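Local atomic coordinates of aldehyde dehydrogenase family protein (Pseudomonas syringae pv. tomato, PDB entry 6X9L), a protein that oxidises long-chain aliphatic aldehydes such as octanal, with NAD+ as the likely hydride acceptor. Residues A[352-357]-A[379-384]; A[266-271]-A[400-405]; A[84-89]-A[121-126]; A[38-43]-A[370-375]. The protein carries 1 engineered substitution. All blocks are in the same frame, centred on the assembly; numbering follows the deposited sequence.

Contact 1 (A[352-357]-A[379-384])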
loop_
_atom_site.group_PDB
_atom_site.type_symbol
_atom_site.label_atom_id
_atom_site.label_comp_id
_atom_site.label_asym_id
_atom_site.label_seq_id
_atom_site.Cartn_x
_atom_site.Cartn_y
_atom_site.Cartn_z
ATOM N N GLU A 352 12.831 21.849 29.085
ATOM C CA GLU A 352 13.931 20.959 28.762
ATOM C C GLU A 352 15.190 21.732 28.404
ATOM O O GLU A 352 16.177 21.134 27.973
ATOM C CB GLU A 352 13.528 19.980 27.644
ATOM C CG GLU A 352 13.187 20.552 26.279
ATOM C CD GLU A 352 12.550 19.501 25.345
ATOM O OE1 GLU A 352 12.650 18.280 25.621
ATOM O OE2 GLU A 352 11.937 19.895 24.328
ATOM N N GLY A 353 15.184 23.043 28.597
ATOM C CA GLY A 353 16.402 23.809 28.541
ATOM C C GLY A 353 16.763 24.391 27.201
ATOM O O GLY A 353 17.883 24.898 27.053
ATOM N N ALA A 354 15.868 24.345 26.221
ATOM C CA ALA A 354 16.159 24.999 24.957
ATOM C C ALA A 354 16.315 26.498 25.181
ATOM O O ALA A 354 15.875 27.050 26.192
ATOM C CB ALA A 354 15.051 24.720 23.949
ATOM N N LYS A 355 16.967 27.159 24.237
ATOM C CA LYS A 355 17.075 28.609 24.267
ATOM C C LYS A 355 15.857 29.209 23.578
ATOM O O LYS A 355 15.542 28.847 22.443
ATOM C CB LYS A 355 18.358 29.081 23.580
ATOM C CG LYS A 355 18.530 30.589 23.567
ATOM C CD LYS A 355 19.593 30.997 22.570
ATOM C CE LYS A 355 20.439 32.152 23.070
ATOM N NZ LYS A 355 21.336 32.656 21.988
ATOM N N LEU A 356 15.175 30.117 24.272
ATOM C CA LEU A 356 14.011 30.817 23.732
ATOM C C LEU A 356 14.504 32.071 23.026
ATOM O O LEU A 356 14.673 33.131 23.631
ATOM C CB LEU A 356 13.022 31.149 24.841
ATOM C CG LEU A 356 11.694 31.781 24.423
ATOM C CD1 LEU A 356 10.885 30.788 23.608
ATOM C CD2 LEU A 356 10.908 32.265 25.624
ATOM N N VAL A 357 14.744 31.942 21.723
ATOM C CA VAL A 357 15.233 33.070 20.936
ATOM C C VAL A 357 14.187 34.173 20.876
ATOM O O VAL A 357 14.517 35.364 20.888
ATOM C CB VAL A 357 15.621 32.599 19.524
ATOM C CG1 VAL A 357 15.986 33.788 18.634
ATOM C CG2 VAL A 357 16.741 31.561 19.582
ATOM N N SER A 379 16.525 27.776 19.975
ATOM C CA SER A 379 17.856 27.517 19.446
ATOM C C SER A 379 18.639 26.683 20.449
ATOM O O SER A 379 18.143 26.343 21.528
ATOM C CB SER A 379 18.595 28.821 19.125
ATOM O OG SER A 379 19.794 28.534 18.445
ATOM N N GLU A 380 19.853 26.308 20.047
ATOM C CA GLU A 380 20.736 25.430 20.857
ATOM C C GLU A 380 19.924 24.192 21.198
ATOM O O GLU A 380 19.971 23.738 22.327
ATOM C CB GLU A 380 21.287 26.130 22.097
ATOM C CG GLU A 380 22.491 26.995 21.809
ATOM C CD GLU A 380 22.842 27.988 22.895
ATOM O OE1 GLU A 380 22.294 27.867 24.004
ATOM O OE2 GLU A 380 23.646 28.886 22.617
ATOM N N VAL A 381 19.195 23.710 20.209
ATOM C CA VAL A 381 18.265 22.567 20.356
ATOM C C VAL A 381 18.998 21.255 20.116
ATOM O O VAL A 381 19.706 21.116 19.138
ATOM C CB VAL A 381 17.068 22.735 19.407
ATOM C CG1 VAL A 381 16.337 21.433 19.157
ATOM C CG2 VAL A 381 16.113 23.778 19.921
ATOM N N ASP A 382 18.799 20.333 21.033
ATOM C CA ASP A 382 19.381 18.987 20.905
ATOM C C ASP A 382 18.364 18.103 20.204
ATOM O O ASP A 382 17.204 18.149 20.584
ATOM C CB ASP A 382 19.618 18.390 22.278
ATOM C CG ASP A 382 20.591 17.253 22.167
ATOM O OD1 ASP A 382 21.770 17.534 22.022
ATOM O OD2 ASP A 382 20.148 16.114 22.163
ATOM N N SER A 383 18.826 17.165 19.389
ATOM C CA SER A 383 17.953 16.233 18.629
ATOM C C SER A 383 17.094 15.361 19.549
ATOM O O SER A 383 16.060 14.930 19.107
ATOM C CB SER A 383 18.711 15.442 17.616
ATOM O OG SER A 383 18.760 16.125 16.379
ATOM N N SER A 384 17.563 15.058 20.745
ATOM C CA SER A 384 16.822 14.297 21.762
ATOM C C SER A 384 15.714 15.131 22.401
ATOM O O SER A 384 14.970 14.561 23.173
ATOM C CB SER A 384 17.761 13.852 22.807
ATOM O OG SER A 384 18.304 14.972 23.463
#

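Contact 2 (A[266-271]-A[400-405])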
loop_
_atom_site.group_PDB
_atom_site.type_symbol
_atom_site.label_atom_id
_atom_site.label_comp_id
_atom_site.label_asym_id
_atom_site.label_seq_id
_atom_site.Cartn_x
_atom_site.Cartn_y
_atom_site.Cartn_z
ATOM N N LEU A 266 20.729 24.357 5.985
ATOM C CA LEU A 266 21.503 25.400 5.333
ATOM C C LEU A 266 22.949 24.908 5.240
ATOM O O LEU A 266 23.638 24.771 6.258
ATOM C CB LEU A 266 21.387 26.724 6.094
ATOM C CG LEU A 266 20.045 27.443 5.877
ATOM C CD1 LEU A 266 18.822 26.507 6.123
ATOM C CD2 LEU A 266 19.940 28.704 6.726
ATOM N N LEU A 267 23.379 24.604 4.017
ATOM C CA LEU A 267 24.754 24.232 3.743
ATOM C C LEU A 267 25.673 25.443 3.917
ATOM O O LEU A 267 25.233 26.591 3.795
ATOM C CB LEU A 267 24.856 23.681 2.320
ATOM C CG LEU A 267 24.071 22.385 2.080
ATOM C CD1 LEU A 267 23.997 22.075 0.623
ATOM C CD2 LEU A 267 24.698 21.210 2.824
ATOM N N PRO A 268 26.955 25.211 4.215
ATOM C CA PRO A 268 27.842 26.332 4.585
ATOM C C PRO A 268 27.978 27.414 3.523
ATOM O O PRO A 268 28.284 28.568 3.865
ATOM C CB PRO A 268 29.186 25.640 4.838
ATOM C CG PRO A 268 28.848 24.238 5.146
ATOM C CD PRO A 268 27.609 23.903 4.383
ATOM N N ASP A 269 27.784 27.058 2.261
ATOM C CA ASP A 269 27.960 28.027 1.159
ATOM C C ASP A 269 26.675 28.789 0.869
ATOM O O ASP A 269 26.634 29.463 -0.129
ATOM C CB ASP A 269 28.467 27.315 -0.089
ATOM C CG ASP A 269 27.451 26.395 -0.724
ATOM O OD1 ASP A 269 26.467 26.107 -0.081
ATOM O OD2 ASP A 269 27.656 26.000 -1.854
ATOM N N ALA A 270 25.682 28.704 1.735
ATOM C CA ALA A 270 24.400 29.399 1.485
ATOM C C ALA A 270 24.473 30.863 1.890
ATOM O O ALA A 270 25.253 31.173 2.734
ATOM C CB ALA A 270 23.289 28.704 2.209
ATOM N N ASP A 271 23.654 31.712 1.286
ATOM C CA ASP A 271 23.617 33.140 1.663
ATOM C C ASP A 271 22.691 33.225 2.872
ATOM O O ASP A 271 21.538 33.511 2.703
ATOM C CB ASP A 271 23.118 33.961 0.483
ATOM C CG ASP A 271 22.966 35.439 0.763
ATOM O OD1 ASP A 271 23.405 35.881 1.805
ATOM O OD2 ASP A 271 22.405 36.123 -0.086
ATOM N N ILE A 400 19.102 23.948 15.048
ATOM C CA ILE A 400 20.029 22.876 15.419
ATOM C C ILE A 400 21.364 23.092 14.714
ATOM O O ILE A 400 21.403 23.381 13.511
ATOM C CB ILE A 400 19.469 21.487 15.060
ATOM C CG1 ILE A 400 18.136 21.242 15.765
ATOM C CG2 ILE A 400 20.498 20.391 15.363
ATOM C CD1 ILE A 400 17.348 20.107 15.156
ATOM N N ALA A 401 22.457 22.931 15.460
ATOM C CA ALA A 401 23.794 23.175 14.942
ATOM C C ALA A 401 24.441 21.877 14.486
ATOM O O ALA A 401 24.137 20.797 15.001
ATOM C CB ALA A 401 24.683 23.833 15.999
ATOM N N TYR A 402 25.352 22.000 13.521
ATOM C CA TYR A 402 26.130 20.870 13.035
ATOM C C TYR A 402 27.576 21.298 12.772
ATOM O O TYR A 402 27.863 22.472 12.523
ATOM C CB TYR A 402 25.477 20.259 11.783
ATOM C CG TYR A 402 25.541 21.105 10.521
ATOM C CD1 TYR A 402 26.728 21.226 9.795
ATOM C CD2 TYR A 402 24.406 21.748 10.024
ATOM C CE1 TYR A 402 26.791 21.984 8.634
ATOM C CE2 TYR A 402 24.463 22.509 8.854
ATOM C CZ TYR A 402 25.655 22.619 8.165
ATOM O OH TYR A 402 25.727 23.355 7.002
ATOM N N ASP A 403 28.490 20.326 12.832
ATOM C CA ASP A 403 29.913 20.566 12.626
ATOM C C ASP A 403 30.457 20.005 11.322
ATOM O O ASP A 403 31.582 20.348 10.951
ATOM C CB ASP A 403 30.729 19.961 13.776
ATOM C CG ASP A 403 30.337 20.516 15.135
ATOM O OD1 ASP A 403 30.426 21.755 15.338
ATOM O OD2 ASP A 403 29.939 19.702 16.003
ATOM N N THR A 404 29.721 19.121 10.646
ATOM C CA THR A 404 30.069 18.683 9.300
ATOM C C THR A 404 28.784 18.465 8.510
ATOM O O THR A 404 27.710 18.250 9.084
ATOM C CB THR A 404 30.889 17.388 9.284
ATOM O OG1 THR A 404 30.113 16.331 9.855
ATOM C CG2 THR A 404 32.158 17.549 10.056
ATOM N N ILE A 405 28.915 18.518 7.178
ATOM C CA ILE A 405 27.791 18.229 6.290
ATOM C C ILE A 405 27.295 16.796 6.496
ATOM O O ILE A 405 26.091 16.529 6.446
ATOM C CB ILE A 405 28.196 18.493 4.824
ATOM C CG1 ILE A 405 28.615 19.943 4.634
ATOM C CG2 ILE A 405 27.055 18.172 3.866
ATOM C CD1 ILE A 405 28.899 20.296 3.201
#

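Contact 3 (A[84-89]-A[121-126])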
loop_
_atom_site.group_PDB
_atom_site.type_symbol
_atom_site.label_atom_id
_atom_site.label_comp_id
_atom_site.label_asym_id
_atom_site.label_seq_id
_atom_site.Cartn_x
_atom_site.Cartn_y
_atom_site.Cartn_z
ATOM N N ARG A 84 -15.478 21.095 -15.268
ATOM C CA ARG A 84 -16.527 22.015 -14.833
ATOM C C ARG A 84 -16.451 22.274 -13.332
ATOM O O ARG A 84 -16.585 23.418 -12.882
ATOM C CB ARG A 84 -17.891 21.451 -15.222
ATOM C CG ARG A 84 -19.056 22.226 -14.709
ATOM C CD ARG A 84 -19.032 23.652 -15.211
ATOM N NE ARG A 84 -20.279 24.337 -14.882
ATOM C CZ ARG A 84 -20.447 25.659 -14.894
ATOM N NH1 ARG A 84 -19.444 26.473 -15.211
ATOM N NH2 ARG A 84 -21.627 26.164 -14.573
ATOM N N ILE A 85 -16.254 21.224 -12.539
ATOM C CA ILE A 85 -15.937 21.415 -11.129
ATOM C C ILE A 85 -14.845 22.472 -10.948
ATOM O O ILE A 85 -14.957 23.362 -10.097
ATOM C CB ILE A 85 -15.534 20.071 -10.495
ATOM C CG1 ILE A 85 -16.758 19.157 -10.415
ATOM C CG2 ILE A 85 -14.916 20.284 -9.122
ATOM C CD1 ILE A 85 -16.418 17.783 -9.970
ATOM N N HIS A 86 -13.762 22.384 -11.729
ATOM C CA HIS A 86 -12.668 23.345 -11.589
ATOM C C HIS A 86 -13.117 24.769 -11.913
ATOM O O HIS A 86 -12.715 25.726 -11.235
ATOM C CB HIS A 86 -11.486 22.955 -12.478
ATOM C CG HIS A 86 -10.364 23.953 -12.474
ATOM N ND1 HIS A 86 -10.217 24.915 -13.451
ATOM C CD2 HIS A 86 -9.330 24.129 -11.616
ATOM C CE1 HIS A 86 -9.146 25.646 -13.188
ATOM N NE2 HIS A 86 -8.593 25.192 -12.077
ATOM N N GLU A 87 -13.926 24.940 -12.964
ATOM C CA GLU A 87 -14.458 26.267 -13.262
ATOM C C GLU A 87 -15.235 26.817 -12.076
ATOM O O GLU A 87 -15.115 28.003 -11.741
ATOM C CB GLU A 87 -15.359 26.220 -14.490
ATOM C CG GLU A 87 -14.683 25.811 -15.771
ATOM C CD GLU A 87 -15.691 25.489 -16.861
ATOM O OE1 GLU A 87 -16.869 25.874 -16.711
ATOM O OE2 GLU A 87 -15.313 24.836 -17.859
ATOM N N LEU A 88 -16.031 25.967 -11.425
ATOM C CA LEU A 88 -16.901 26.439 -10.357
ATOM C C LEU A 88 -16.097 26.829 -9.121
ATOM O O LEU A 88 -16.424 27.805 -8.435
ATOM C CB LEU A 88 -17.935 25.363 -10.033
ATOM C CG LEU A 88 -19.383 25.643 -10.453
ATOM C CD1 LEU A 88 -19.442 26.597 -11.647
ATOM C CD2 LEU A 88 -20.097 24.339 -10.769
ATOM N N ILE A 89 -15.033 26.084 -8.827
ATOM C CA ILE A 89 -14.136 26.478 -7.749
ATOM C C ILE A 89 -13.602 27.886 -8.001
ATOM O O ILE A 89 -13.599 28.735 -7.101
ATOM C CB ILE A 89 -13.003 25.445 -7.606
ATOM C CG1 ILE A 89 -13.542 24.147 -7.024
ATOM C CG2 ILE A 89 -11.840 25.975 -6.753
ATOM C CD1 ILE A 89 -12.536 23.009 -7.071
ATOM N N GLU A 121 -5.817 23.624 -8.266
ATOM C CA GLU A 121 -4.779 23.033 -9.105
ATOM C C GLU A 121 -4.860 21.508 -9.152
ATOM O O GLU A 121 -4.662 20.907 -10.215
ATOM C CB GLU A 121 -3.413 23.484 -8.599
ATOM C CG GLU A 121 -3.026 24.855 -9.104
ATOM C CD GLU A 121 -2.674 24.838 -10.575
ATOM O OE1 GLU A 121 -3.569 25.089 -11.415
ATOM O OE2 GLU A 121 -1.495 24.547 -10.887
ATOM N N HIS A 122 -5.119 20.859 -8.009
ATOM C CA HIS A 122 -5.311 19.407 -8.013
ATOM C C HIS A 122 -6.412 19.001 -8.982
ATOM O O HIS A 122 -6.299 17.987 -9.677
ATOM C CB HIS A 122 -5.659 18.886 -6.615
ATOM C CG HIS A 122 -4.561 19.005 -5.608
ATOM N ND1 HIS A 122 -3.244 18.709 -5.889
ATOM C CD2 HIS A 122 -4.592 19.373 -4.308
ATOM C CE1 HIS A 122 -2.510 18.899 -4.812
ATOM N NE2 HIS A 122 -3.304 19.305 -3.836
ATOM N N VAL A 123 -7.506 19.765 -9.009
ATOM C CA VAL A 123 -8.614 19.448 -9.901
ATOM C C VAL A 123 -8.200 19.641 -11.358
ATOM O O VAL A 123 -8.539 18.830 -12.228
ATOM C CB VAL A 123 -9.836 20.294 -9.505
ATOM C CG1 VAL A 123 -11.020 20.052 -10.422
ATOM C CG2 VAL A 123 -10.196 19.990 -8.047
ATOM N N ARG A 124 -7.436 20.696 -11.637
ATOM C CA ARG A 124 -6.972 20.935 -12.997
ATOM C C ARG A 124 -6.084 19.788 -13.473
ATOM O O ARG A 124 -6.256 19.269 -14.589
ATOM C CB ARG A 124 -6.236 22.268 -13.057
ATOM C CG ARG A 124 -6.186 22.903 -14.429
ATOM C CD ARG A 124 -4.773 22.941 -14.960
ATOM N NE ARG A 124 -3.815 23.374 -13.945
ATOM C CZ ARG A 124 -2.548 22.967 -13.908
ATOM N NH1 ARG A 124 -2.088 22.117 -14.818
ATOM N NH2 ARG A 124 -1.742 23.402 -12.953
ATOM N N VAL A 125 -5.156 19.355 -12.609
ATOM C CA VAL A 125 -4.182 18.318 -12.948
ATOM C C VAL A 125 -4.876 16.996 -13.267
ATOM O O VAL A 125 -4.471 16.270 -14.190
ATOM C CB VAL A 125 -3.168 18.159 -11.798
ATOM C CG1 VAL A 125 -2.334 16.901 -11.972
ATOM C CG2 VAL A 125 -2.276 19.391 -11.700
ATOM N N ALA A 126 -5.913 16.649 -12.499
ATOM C CA ALA A 126 -6.647 15.416 -12.775
ATOM C C ALA A 126 -7.451 15.522 -14.064
ATOM O O ALA A 126 -7.623 14.519 -14.767
ATOM C CB ALA A 126 -7.560 15.057 -11.596
HETATM O O HOH W 1 -5.957 26.063 -11.180
#

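Contact 4 (A[38-43]-A[370-375])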
loop_
_atom_site.group_PDB
_atom_site.type_symbol
_atom_site.label_atom_id
_atom_site.label_comp_id
_atom_site.label_asym_id
_atom_site.label_seq_id
_atom_site.Cartn_x
_atom_site.Cartn_y
_atom_site.Cartn_z
ATOM N N ASN A 38 -15.479 29.613 15.478
ATOM C CA ASN A 38 -14.527 30.528 14.858
ATOM C C ASN A 38 -13.305 30.669 15.756
ATOM O O ASN A 38 -13.426 31.179 16.876
ATOM C CB ASN A 38 -15.171 31.894 14.630
ATOM C CG ASN A 38 -14.217 32.894 14.009
ATOM O OD1 ASN A 38 -12.989 32.712 14.015
ATOM N ND2 ASN A 38 -14.777 33.960 13.452
ATOM N N PRO A 39 -12.114 30.272 15.308
ATOM C CA PRO A 39 -10.947 30.367 16.191
ATOM C C PRO A 39 -10.562 31.787 16.509
ATOM O O PRO A 39 -9.901 32.008 17.532
ATOM C CB PRO A 39 -9.842 29.658 15.397
ATOM C CG PRO A 39 -10.295 29.685 13.945
ATOM C CD PRO A 39 -11.732 30.134 13.895
ATOM N N ALA A 40 -10.936 32.751 15.662
ATOM C CA ALA A 40 -10.528 34.141 15.867
ATOM C C ALA A 40 -11.325 34.820 16.965
ATOM O O ALA A 40 -10.841 35.782 17.569
ATOM C CB ALA A 40 -10.676 34.945 14.578
ATOM N N THR A 41 -12.537 34.345 17.234
ATOM C CA THR A 41 -13.378 34.915 18.279
ATOM C C THR A 41 -13.841 33.917 19.322
ATOM O O THR A 41 -14.413 34.337 20.332
ATOM C CB THR A 41 -14.625 35.566 17.676
ATOM O OG1 THR A 41 -15.388 34.551 17.013
ATOM C CG2 THR A 41 -14.234 36.660 16.674
ATOM N N GLU A 42 -13.623 32.620 19.120
ATOM C CA GLU A 42 -14.067 31.588 20.055
ATOM C C GLU A 42 -15.588 31.493 20.164
ATOM O O GLU A 42 -16.091 30.970 21.148
ATOM C CB GLU A 42 -13.478 31.796 21.454
ATOM C CG GLU A 42 -12.005 31.462 21.563
ATOM C CD GLU A 42 -11.419 31.846 22.907
ATOM O OE1 GLU A 42 -11.536 31.048 23.860
ATOM O OE2 GLU A 42 -10.854 32.955 23.013
ATOM N N GLU A 43 -16.337 31.978 19.179
ATOM C CA GLU A 43 -17.790 31.860 19.151
ATOM C C GLU A 43 -18.223 30.743 18.203
ATOM O O GLU A 43 -17.635 30.560 17.128
ATOM C CB GLU A 43 -18.431 33.178 18.707
ATOM C CG GLU A 43 -17.756 34.406 19.284
ATOM C CD GLU A 43 -18.473 34.987 20.488
ATOM O OE1 GLU A 43 -18.416 36.227 20.650
ATOM O OE2 GLU A 43 -19.079 34.217 21.273
ATOM N N GLY A 370 -9.511 34.728 21.084
ATOM C CA GLY A 370 -9.022 34.028 19.913
ATOM C C GLY A 370 -7.727 33.269 20.189
ATOM O O GLY A 370 -6.885 33.681 20.999
ATOM N N PHE A 371 -7.552 32.149 19.488
ATOM C CA PHE A 371 -6.447 31.229 19.771
ATOM C C PHE A 371 -5.132 31.692 19.186
ATOM O O PHE A 371 -4.369 30.907 18.624
ATOM C CB PHE A 371 -6.820 29.834 19.280
ATOM C CG PHE A 371 -8.070 29.321 19.927
ATOM C CD1 PHE A 371 -8.175 29.297 21.323
ATOM C CD2 PHE A 371 -9.166 28.964 19.166
ATOM C CE1 PHE A 371 -9.330 28.880 21.940
ATOM C CE2 PHE A 371 -10.329 28.550 19.780
ATOM C CZ PHE A 371 -10.408 28.511 21.173
ATOM N N TYR A 372 -4.849 32.976 19.354
ATOM C CA TYR A 372 -3.673 33.583 18.757
ATOM C C TYR A 372 -2.420 33.133 19.500
ATOM O O TYR A 372 -2.320 33.314 20.717
ATOM C CB TYR A 372 -3.829 35.098 18.798
ATOM C CG TYR A 372 -4.932 35.618 17.899
ATOM C CD1 TYR A 372 -4.698 35.871 16.549
ATOM C CD2 TYR A 372 -6.210 35.850 18.395
ATOM C CE1 TYR A 372 -5.698 36.344 15.723
ATOM C CE2 TYR A 372 -7.207 36.325 17.583
ATOM C CZ TYR A 372 -6.945 36.565 16.248
ATOM O OH TYR A 372 -7.941 37.028 15.441
ATOM N N THR A 373 -1.462 32.566 18.776
ATOM C CA THR A 373 -0.268 31.977 19.372
ATOM C C THR A 373 0.973 32.724 18.887
ATOM O O THR A 373 1.057 33.122 17.726
ATOM C CB THR A 373 -0.182 30.476 19.024
ATOM O OG1 THR A 373 -1.211 29.758 19.724
ATOM C CG2 THR A 373 1.155 29.895 19.409
ATOM N N ARG A 374 1.927 32.931 19.761
ATOM C CA ARG A 374 3.093 33.727 19.375
ATOM C C ARG A 374 4.032 32.904 18.496
ATOM O O ARG A 374 4.301 31.746 18.812
ATOM C CB ARG A 374 3.832 34.209 20.610
ATOM C CG ARG A 374 2.941 34.954 21.587
ATOM C CD ARG A 374 3.563 35.034 22.978
ATOM N NE ARG A 374 4.834 35.743 23.009
ATOM C CZ ARG A 374 5.686 35.668 24.027
ATOM N NH1 ARG A 374 5.385 34.895 25.058
ATOM N NH2 ARG A 374 6.833 36.346 24.020
ATOM N N PRO A 375 4.535 33.460 17.391
ATOM C CA PRO A 375 5.560 32.758 16.597
ATOM C C PRO A 375 6.819 32.542 17.418
ATOM O O PRO A 375 7.427 33.496 17.903
ATOM C CB PRO A 375 5.809 33.717 15.427
ATOM C CG PRO A 375 4.543 34.504 15.315
ATOM C CD PRO A 375 4.091 34.699 16.729
HETATM O O HOH W 2 -10.411 38.663 15.912
#

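Contact 1 (A[352-357]-A[379-384])
Lys355 and Ser379 face each other as an antiparallel hydrogen-bonded pair, their backbones joined twice: Lys355 N gives to Ser379 O at 3.1 Å, and Ser379 N to Lys355 O at 2.9 Å. Strand 355-358, outermost in its sheet within the chain, is thereby fixed to strand 376-379. Both side chains lie on the same face of the sheet. With CG anti to its backbone N (chi1 180°), the lysine runs alongside the serine until Lys355 CD stands 4.2 Å from Ser379 CB, while CG2 of Val357, two residues farther along the strand, packs against that CB. Small Ser379 suits the place, since two longer chains lean on it. Further along, Ala354 CB meets Val381 CG2 at 4.3 Å, a light apolar contact. The next shell is polar. Glu308, on helix 304-316, hydrogen-bonds Ser379 OG with one carboxylate oxygen and forms a salt bridge to Lys355 NZ with the other, and Gly353, at positive phi, closes the preceding helix in a Schellman motif. Glu380 OE2 stays 4.5 Å from Lys355 NZ, beyond a salt bridge. The lysine charge is therefore probably balanced mainly by Glu308, with Glu380 adding a weaker electrostatic pull at the exposed edge.

Contact 2 (A[266-271]-A[400-405])
Tyr402 reaches from strand 396-402 to Leu266 at the end of strand 263-266, passing the strand that lies between them in the seven-stranded sheet of what is, by family resemblance, the catalytic domain of an aldehyde dehydrogenase. Its CB already points at the opposite segment, and with CG set between the backbone N and the carbonyl carbon (chi1 70°) the ring extends across strand 296-300, whose Ile298 and Pro300 it touches; Ala408 of helix 405-413 packs on it as well. Within its own segment, Thr404 N lies at the ring edge, in plane. Farther out, Tyr402 CE2 and CZ each come 3.5 Å from Leu266 O, which also lies in the ring plane. At the tip, Tyr402 OH donates to Leu266 O across 2.6 Å, approaching only 16° out of the carbonyl plane. Tyrosine suits the site by combining a flat apolar body with a donor at its far end. Pro268, the second residue of a type I beta turn from Leu267 to Ala270, packs beside this tip, Pro268 CD 3.3 Å from Tyr402 OH. Pro268 CD also touches Ile405 CD1 at 4.0 Å. One residue back, Leu267 crosses Ile405 at about a right angle, with Leu267 CD2 4.0 Å from Ile405 CG2.

Contact 3 (A[84-89]-A[121-126])
His86 and Val123 meet where helices 75-91 and 117-129 pack as a nearly antiparallel pair, their short segments crossing at -158° with axes 9.1 Å apart, in the helical N-terminal part of the aldehyde dehydrogenase fold. Apolar packing centres on Val123. Val123 CG1 lies 3.6 Å from His86 CB and 4.1 Å from Ile85 CG2, while Val123 CG2 touches Ile89 CD1 at 3.9 Å. A short, branched residue suits this spot, because its two methyls divide among three neighbours. Behind them, Ile85 packs on helix 188-201 and Val123 on Thr166 of helix 161-174. The second kind of contact is CH-pi. The His86 ring leaves opposite its own backbone N (chi1 175°), which carries it to the other helix, and Arg124 CB sits over one face, 4.2 Å from the ring centroid. The guanidinium beyond stands almost perpendicular to the ring rather than stacking on it. Polar links come last. A water in the ring plane joins His86 NE2, 2.9 Å away, to Glu121, so the imidazole edge has a partner. Arg124 and Glu121, one turn apart, form a salt bridge that holds the carboxylate beside this water. Glu121 OE1 accepts both from Arg124 NE, at 3.1 Å, and from the water, at 2.6 Å.

Contact 4 (A[38-43]-A[370-375])
Pro39 meets Phe371 through both its ring and its carbonyl: Pro39 CB lies 3.9 Å from Phe371 CD2, and Pro39 O accepts from Phe371 N at 3.1 Å, with the donor nearly along the C=O axis. Asn38 just before it shapes the turn, since its OD1 accepts from Ala40 N as an Asx turn. Ala40 follows, Ala40 CB 3.5 Å from Tyr372 OH; a single methyl suits the place beside the tyrosine hydroxyl. Its carbonyl O turns to Gly370, whose CA makes CA-H...O contacts with both Pro39 O and Ala40 O. Glycine suits position 370, whose positive phi (105°) would press a side chain against the preceding carbonyl. A water bonded to Tyr372 OH also gives a weak bond to Ala40 O. These residues form the tip of the beta hairpin made by strands 33-38 and 43-49, where Asn38 N bonds to Glu43 O. Past Thr41 comes Glu42, itself at positive phi, whose chain runs extended beyond CG across the Phe371 ring obliquely, Glu42 CG 3.4 Å from Phe371 CZ. Its carboxylate, turned 47° from that ring, ends at Gly370: Glu42 OE2 takes the Gly370 N-H on its anti side at 2.9 Å, almost straight (170°), and also forms a salt bridge with Arg363.

In the fold
From the N terminus, the chain first lays down 38-43, the opening half of contact 4, which stays open while most of the fold is built. Contact 3 opens at 84-89 and closes at 121-126, a short helical loop nested inside contact 4. Contact 2 then opens at 266-271 and contact 1 at 352-357. Contact 4 closes at 370-375, tying the N-terminal hairpin to the loop that leads into strand 376-379; contact 1 closes at 379-384, and contact 2 at 400-405. Contact 1 is thus nested inside contact 2, and contact 4 crosses both. Contacts 1 and 2 serve the same sheet and touch through Val381 and Ile400, whereas contact 3 lies about 44 Å from contact 1, centre to centre.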